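Side-chain contacts in probable aminotransferase (Pseudomonas aeruginosa, PDB 5YKR), which belongs to the class-III aminotransferases, proteins dependent on pyridoxal phosphate, and is built as an assembly of two subunits: residues 101-104 against 105-108; 121-124 against 125-129; 330-333 against 334-337; 348-351 against 352-355. All blocks are in the same frame, centred on the assembly; numbering follows the deposited sequence. Where two conformers were deposited one is given.

Contact 1: residues 101-104 against 105-108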
# COMPACT_ATOMS: atom_id res chain seq x y z
N ALA A 101 -4.34 19.94 0.37
CA ALA A 101 -4.78 20.77 -0.75
C ALA A 101 -3.60 21.56 -1.33
O ALA A 101 -3.40 21.60 -2.57
CB ALA A 101 -5.88 21.72 -0.29
N ARG A 102 -2.83 22.19 -0.46
CA ARG A 102 -1.69 23.02 -0.89
C ARG A 102 -0.66 22.18 -1.65
O ARG A 102 -0.16 22.58 -2.74
CB ARG A 102 -1.02 23.70 0.29
CG ARG A 102 0.26 24.47 0.01
CD ARG A 102 0.71 25.25 1.22
NE ARG A 102 0.83 24.47 2.43
CZ ARG A 102 0.06 24.56 3.54
NH1 ARG A 102 -1.02 25.38 3.72
NH2 ARG A 102 0.39 23.76 4.51
N GLN A 103 -0.32 21.02 -1.10
CA GLN A 103 0.71 20.22 -1.74
C GLN A 103 0.20 19.61 -3.04
O GLN A 103 0.96 19.49 -4.00
CB GLN A 103 1.29 19.18 -0.80
CG GLN A 103 2.52 18.46 -1.36
CD GLN A 103 3.68 19.44 -1.62
OE1 GLN A 103 3.94 20.33 -0.83
NE2 GLN A 103 4.33 19.28 -2.75
N ALA A 104 -1.04 19.19 -3.11
CA ALA A 104 -1.55 18.62 -4.35
C ALA A 104 -1.37 19.60 -5.51
O ALA A 104 -1.04 19.25 -6.64
CB ALA A 104 -3.02 18.20 -4.20
N ARG A 105 -1.58 20.88 -5.21
CA ARG A 105 -1.45 21.95 -6.20
C ARG A 105 -0.02 22.32 -6.54
O ARG A 105 0.20 23.09 -7.48
CB ARG A 105 -2.22 23.16 -5.72
CG ARG A 105 -3.73 22.86 -5.72
CD ARG A 105 -4.64 24.03 -5.41
NE ARG A 105 -6.05 23.63 -5.56
CZ ARG A 105 -6.97 23.62 -4.61
NH1 ARG A 105 -6.67 23.97 -3.35
NH2 ARG A 105 -8.20 23.26 -4.91
N ARG A 106 0.96 21.71 -5.86
CA ARG A 106 2.38 21.95 -6.21
C ARG A 106 3.20 20.70 -6.36
O ARG A 106 4.41 20.75 -6.38
CB ARG A 106 3.00 22.91 -5.25
CG ARG A 106 3.22 22.44 -3.87
CD ARG A 106 3.90 23.59 -3.06
NE ARG A 106 4.10 23.23 -1.64
CZ ARG A 106 4.27 24.09 -0.63
NH1 ARG A 106 4.22 25.39 -0.82
NH2 ARG A 106 4.45 23.66 0.62
N GLY A 107 2.52 19.59 -6.62
CA GLY A 107 3.14 18.33 -6.95
C GLY A 107 2.98 17.31 -5.85
O GLY A 107 3.54 17.45 -4.74
N SER A 108 2.22 16.27 -6.17
CA SER A 108 1.95 15.23 -5.18
C SER A 108 2.94 14.08 -5.19
O SER A 108 3.19 13.49 -4.14
CB SER A 108 0.54 14.68 -5.34
OG SER A 108 0.26 14.38 -6.67
O HOH W 1 3.80 21.03 1.72
O HOH W 2 6.65 20.62 -3.88
O HOH W 3 -0.44 16.88 -7.83
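The amide of Q103 is held at both its polar atoms by R106 and G107, the last two residues of the turn that follows the helix. Its NE2 donates to G107 O at 2.8 Å, with the acceptor lying in the amide plane. OE1 accepts from R106 NE at 3.0 Å, almost straight at 174°. The two side chains cross at about a right angle with their planes 56° apart; R106 NE lies above the Q103 carbonyl plane, while OE1 stays in the guanidinium plane. A bend at chi2 of Q103 (62°) folds the amide over the turn to meet both partners. Water 1 closes a small ring, donating a hydrogen bond to Q103 OE1 at 2.6 Å and accepting one from R106 NH2.

This is the C-terminal end of helix 94-104, which runs into a type I beta turn from A104 to G107. R105 N still reaches A101 O at 3.3 Å, while R106 N bonds to Q103 O at 2.9 Å.

R102 lies alongside R106, and its CG sits 4.0 Å over the centre of the R106 guanidinium face. Further out, the Q103 side chain packs on A333, L334 and A337 of helix 333-346. R105 turns to the second subunit, where its NH2 forms a salt bridge with D98 of that chain.

Contact 2: residues 121-124 against 125-129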
# COMPACT_ATOMS: atom_id res chain seq x y z
N GLY A 121 11.49 13.91 9.14
CA GLY A 121 12.49 12.98 9.63
C GLY A 121 12.96 13.33 11.04
O GLY A 121 13.09 12.46 11.91
N ALA A 122 13.25 14.59 11.25
CA ALA A 122 13.69 15.06 12.57
C ALA A 122 12.60 14.90 13.63
O ALA A 122 12.87 14.48 14.77
CB ALA A 122 14.16 16.51 12.49
N GLU A 123 11.34 15.16 13.22
CA GLU A 123 10.22 14.99 14.12
C GLU A 123 10.04 13.55 14.57
O GLU A 123 9.76 13.30 15.75
CB GLU A 123 8.95 15.53 13.48
CG GLU A 123 7.64 15.16 14.20
CD GLU A 123 7.46 15.80 15.56
OE1 GLU A 123 8.20 16.77 15.94
OE2 GLU A 123 6.49 15.41 16.25
N LEU A 124 10.13 12.62 13.61
CA LEU A 124 9.95 11.22 13.95
C LEU A 124 11.01 10.77 14.97
O LEU A 124 10.70 10.04 15.93
CB LEU A 124 10.01 10.34 12.72
CG LEU A 124 8.82 10.45 11.75
CD1 LEU A 124 9.16 9.86 10.40
CD2 LEU A 124 7.60 9.80 12.35
N ALA A 125 12.24 11.18 14.75
CA ALA A 125 13.32 10.82 15.67
C ALA A 125 13.10 11.41 17.06
O ALA A 125 13.33 10.72 18.07
CB ALA A 125 14.65 11.22 15.09
N ARG A 126 12.64 12.65 17.11
CA ARG A 126 12.34 13.31 18.40
C ARG A 126 11.18 12.62 19.12
O ARG A 126 11.25 12.31 20.32
CB ARG A 126 11.93 14.78 18.16
CG ARG A 126 11.58 15.53 19.43
CD ARG A 126 10.62 16.69 19.11
NE ARG A 126 9.27 16.28 18.72
CZ ARG A 126 8.36 15.83 19.54
NH1 ARG A 126 8.62 15.62 20.84
NH2 ARG A 126 7.17 15.52 19.07
N ARG A 127 10.12 12.37 18.38
CA ARG A 127 8.88 11.88 18.97
C ARG A 127 8.98 10.46 19.43
O ARG A 127 8.52 10.11 20.52
CB ARG A 127 7.73 12.02 17.91
CG ARG A 127 6.39 11.52 18.37
CD ARG A 127 5.35 11.82 17.33
NE ARG A 127 4.98 13.23 17.21
CZ ARG A 127 3.91 13.80 17.73
NH1 ARG A 127 3.04 13.12 18.44
NH2 ARG A 127 3.67 15.07 17.48
N PHE A 128 9.55 9.59 18.57
CA PHE A 128 9.48 8.16 18.80
C PHE A 128 10.82 7.55 19.25
O PHE A 128 10.90 6.34 19.57
CB PHE A 128 8.93 7.44 17.59
CG PHE A 128 7.51 7.80 17.25
CD1 PHE A 128 6.47 7.62 18.18
CD2 PHE A 128 7.20 8.32 16.01
CE1 PHE A 128 5.18 7.97 17.85
CE2 PHE A 128 5.92 8.65 15.68
CZ PHE A 128 4.90 8.50 16.61
N GLY A 129 11.87 8.36 19.33
CA GLY A 129 13.09 7.92 19.98
C GLY A 129 13.95 6.90 19.28
O GLY A 129 14.72 6.19 19.95
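E123 and R126 lie side by side and point the same way, while R127 comes to the same carboxylate at a slant. R126 takes E123 side-on: its NE donates to OE1 at 3.0 Å and its NH2 to OE2 at 2.9 Å, one nitrogen to each oxygen. The carboxylate is nevertheless turned 43° from that guanidinium, and both nitrogens approach from above the carboxylate plane. R127 also presents its NE side, but both of its nitrogens converge on OE2, with NE at 2.8 Å on the anti side and NH2 at 3.1 Å nearly in line with the C-O bond. Here the two planes stand 60° apart. The bend at chi2 of E123 (68°) brings the carboxylate back along the helix, within reach of residues three and four positions on.

The last turns of helix 115-128 carry this salt-bridge network; G129, with positive phi, is the first residue beyond it. On a neighbouring side of the helix L124 and F128 meet at an angle: L124 CD2 touches the edge of the phenyl ring, 3.9 Å from F128 CE2. R127 CG lies 3.7 Å above one face of that ring, and F128 also stacks with F282. F343 of helix 333-346 packs on E123, L124 and R127, and R127 NH1 bonds to the backbone oxygens of P268 and M347.

With OE2 taking three N-H bonds and OE1 another, the buried carboxylate is probably kept ionised, its negative charge shared between two guanidinium groups.

Contact 3: residues 330-333 against 334-337; sequences AGNA and LQLA
The flat amide of N332 meets the helix with its oxygen rather than with a face: Q335 N points at OD1 nearly along the C=O axis, 2.9 Å away. Q335 OE1 in turn accepts from N332 N at 3.0 Å, with the donor tilted 23° from the carbonyl plane. These reciprocal bonds make a capping box, with N332 as N-cap of helix 333-346. G331 N also approaches Q335 OE1, but that bond is weak.

N332 reaches its partner because CG stands between the backbone N and the carbonyl carbon (chi1 78°), which turns OD1 over the first turn. The Q335 chain runs straight out beyond CG, back toward the loop, its CG 3.4 Å from N332 OD1. The nitrogen of each amide is engaged too: N332 ND2 donates to G291 O of the second subunit, and Q335 NE2 to the backbone oxygens of P293 and T136. All of this is buried, and the start of the helix is thereby tied to the subunit interface.

One turn in, L336 N donates to N332 O at 3.0 Å, and L336 CD2 comes to 3.7 Å from G331 C.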
# COMPACT_ATOMS: atom_id res chain seq x y z
N ALA A 330 5.36 5.46 -2.38
CA ALA A 330 5.79 5.56 -1.00
C ALA A 330 6.71 6.76 -0.77
O ALA A 330 7.63 7.01 -1.53
CB ALA A 330 6.51 4.30 -0.61
N GLY A 331 6.49 7.45 0.35
CA GLY A 331 7.31 8.58 0.69
C GLY A 331 7.10 9.78 -0.19
O GLY A 331 8.07 10.57 -0.39
N ASN A 332 5.91 9.93 -0.77
CA ASN A 332 5.68 11.01 -1.70
C ASN A 332 5.41 12.37 -1.05
O ASN A 332 5.14 12.47 0.14
CB ASN A 332 4.68 10.63 -2.79
CG ASN A 332 3.25 10.65 -2.43
OD1 ASN A 332 2.81 11.23 -1.45
ND2 ASN A 332 2.47 10.01 -3.33
N ALA A 333 5.47 13.42 -1.87
CA ALA A 333 5.33 14.77 -1.34
C ALA A 333 4.00 14.99 -0.61
O ALA A 333 3.94 15.66 0.42
CB ALA A 333 5.48 15.76 -2.49
N LEU A 334 2.94 14.40 -1.16
CA LEU A 334 1.61 14.59 -0.55
C LEU A 334 1.55 13.92 0.82
O LEU A 334 1.06 14.52 1.80
CB LEU A 334 0.55 14.02 -1.50
CG LEU A 334 -0.86 14.42 -1.18
CD1 LEU A 334 -1.02 15.91 -1.41
CD2 LEU A 334 -1.86 13.68 -2.00
N GLN A 335 2.06 12.70 0.94
CA GLN A 335 2.12 12.03 2.24
C GLN A 335 2.91 12.84 3.25
O GLN A 335 2.49 13.01 4.39
CB GLN A 335 2.81 10.67 2.14
CG GLN A 335 2.03 9.56 1.42
CD GLN A 335 2.90 8.28 1.40
OE1 GLN A 335 4.11 8.37 1.11
NE2 GLN A 335 2.35 7.15 1.77
N LEU A 336 4.08 13.33 2.83
CA LEU A 336 4.94 14.04 3.76
C LEU A 336 4.30 15.37 4.24
O LEU A 336 4.45 15.75 5.41
CB LEU A 336 6.32 14.28 3.14
CG LEU A 336 7.36 13.17 3.40
CD1 LEU A 336 7.74 13.11 4.88
CD2 LEU A 336 6.91 11.79 2.96
N ALA A 337 3.60 16.07 3.34
CA ALA A 337 2.90 17.28 3.74
C ALA A 337 1.83 16.98 4.81
O ALA A 337 1.68 17.71 5.80
CB ALA A 337 2.28 17.95 2.55

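Contact 4: residues 348-351 against 352-355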
# COMPACT_ATOMS: atom_id res chain seq x y z
N THR A 348 -0.89 16.36 19.46
CA THR A 348 -0.31 17.14 20.53
C THR A 348 -0.72 16.63 21.91
O THR A 348 -1.67 15.88 22.06
CB THR A 348 -0.75 18.61 20.42
OG1 THR A 348 -2.17 18.67 20.64
CG2 THR A 348 -0.37 19.16 19.07
N GLU A 349 0.00 17.10 22.92
CA GLU A 349 -0.33 16.74 24.31
C GLU A 349 -1.76 17.22 24.62
O GLU A 349 -2.51 16.51 25.28
CB GLU A 349 0.66 17.40 25.30
CG GLU A 349 0.36 17.16 26.78
CD GLU A 349 1.46 17.73 27.69
OE1 GLU A 349 2.47 17.01 27.81
OE2 GLU A 349 1.36 18.88 28.25
N ASP A 350 -2.14 18.41 24.16
CA ASP A 350 -3.48 18.92 24.46
C ASP A 350 -4.57 18.07 23.80
O ASP A 350 -5.64 17.82 24.39
CB ASP A 350 -3.65 20.38 23.98
CG ASP A 350 -2.91 21.41 24.80
OD1 ASP A 350 -2.45 21.13 25.91
OD2 ASP A 350 -2.81 22.59 24.34
N ALA A 351 -4.30 17.63 22.58
CA ALA A 351 -5.26 16.78 21.85
C ALA A 351 -5.48 15.48 22.64
O ALA A 351 -6.62 15.04 22.86
CB ALA A 351 -4.78 16.49 20.46
N TYR A 352 -4.36 14.86 23.03
CA TYR A 352 -4.47 13.61 23.75
C TYR A 352 -5.15 13.80 25.12
O TYR A 352 -5.89 12.95 25.57
CB TYR A 352 -3.13 12.92 23.86
CG TYR A 352 -2.76 12.08 22.66
CD1 TYR A 352 -2.02 12.61 21.59
CD2 TYR A 352 -3.06 10.73 22.62
CE1 TYR A 352 -1.62 11.82 20.52
CE2 TYR A 352 -2.70 9.95 21.53
CZ TYR A 352 -1.98 10.48 20.50
OH TYR A 352 -1.57 9.66 19.48
N ARG A 353 -4.88 14.90 25.80
CA ARG A 353 -5.52 15.15 27.07
C ARG A 353 -7.03 15.11 26.93
O ARG A 353 -7.74 14.48 27.74
CB ARG A 353 -5.06 16.46 27.67
CG ARG A 353 -5.62 16.70 29.07
CD ARG A 353 -5.07 17.99 29.74
NE ARG A 353 -3.65 18.26 29.46
CZ ARG A 353 -3.20 19.15 28.56
NH1 ARG A 353 -4.03 19.98 27.91
NH2 ARG A 353 -1.91 19.25 28.35
N HIS A 354 -7.54 15.82 25.93
CA HIS A 354 -8.97 15.82 25.65
C HIS A 354 -9.46 14.41 25.31
O HIS A 354 -10.49 13.94 25.83
CB HIS A 354 -9.29 16.76 24.50
CG HIS A 354 -10.73 16.77 24.10
ND1 HIS A 354 -11.66 17.57 24.73
CD2 HIS A 354 -11.40 16.10 23.14
CE1 HIS A 354 -12.84 17.37 24.18
NE2 HIS A 354 -12.71 16.47 23.22
N MET A 355 -8.76 13.74 24.42
CA MET A 355 -9.17 12.38 24.02
C MET A 355 -9.21 11.43 25.22
O MET A 355 -10.14 10.61 25.35
CB MET A 355 -8.19 11.87 22.95
CG MET A 355 -8.32 12.59 21.62
SD MET A 355 -6.90 12.48 20.52
CE MET A 355 -6.91 10.75 20.10
O HOH W 4 -6.77 19.51 26.27
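D350 OD1 receives both terminal nitrogens of R353, NH1 at 2.8 Å and NH2 at 3.1 Å. This is an end-on grip converging on a single oxygen. NH1 arrives from above the carboxylate plane and NH2 nearly in line with the C-O bond, while OD1 itself stays close to the guanidinium plane. The two planes are 65° apart. The trio E349, D350 and R353 forms a salt-bridge network on the first turn of helix 349-372, pairing acids with a base three and four residues on. E349 supplies the longer link, OE2 to R353 NH2 at 3.3 Å, again near the guanidinium plane. The bend at chi3 of R353 (-38°) swings its tip back over the helix start, and E349 O lies over one face of the R353 guanidinium, toward its rim. The helix N-terminus probably also favours two acids here.

T348 is the N-cap, its OG1 accepting from A351 N at 3.1 Å. Water 4 donates to D350 O at 2.8 Å and accepts a weak hydrogen bond from R353 NH1.

Inward, the Y352 ring turns its edge to T348 O, with CD1 at 3.3 Å, and its OH bonds to I264 O. H354 NE2 bonds to T437 O. M355, on the buried side, folds its thioether over the previous turn, with SD 3.5 Å from A351 O.

The four contacts follow one another along the chain without interleaving. Contacts 1 and 3 are the closest pair, with centres 10 Å apart, and they touch: S108 O lies 3.1 Å from L334 N, a probable hydrogen bond joining the turn after helix 94-104 to the start of helix 333-346. Contact 2, on helix 115-128, has its centre 17 Å from that of contact 3, and the nearest atoms are about 6 Å apart. Contact 4 begins the next helix, 349-372; its nearest atoms are about 5 Å from contact 2. Contacts 1, 2 and 3 all reach the second subunit, whereas contact 4 stays within its own chain. Contacts 1 and 3 thus place the start of helix 333-346 at the subunit interface.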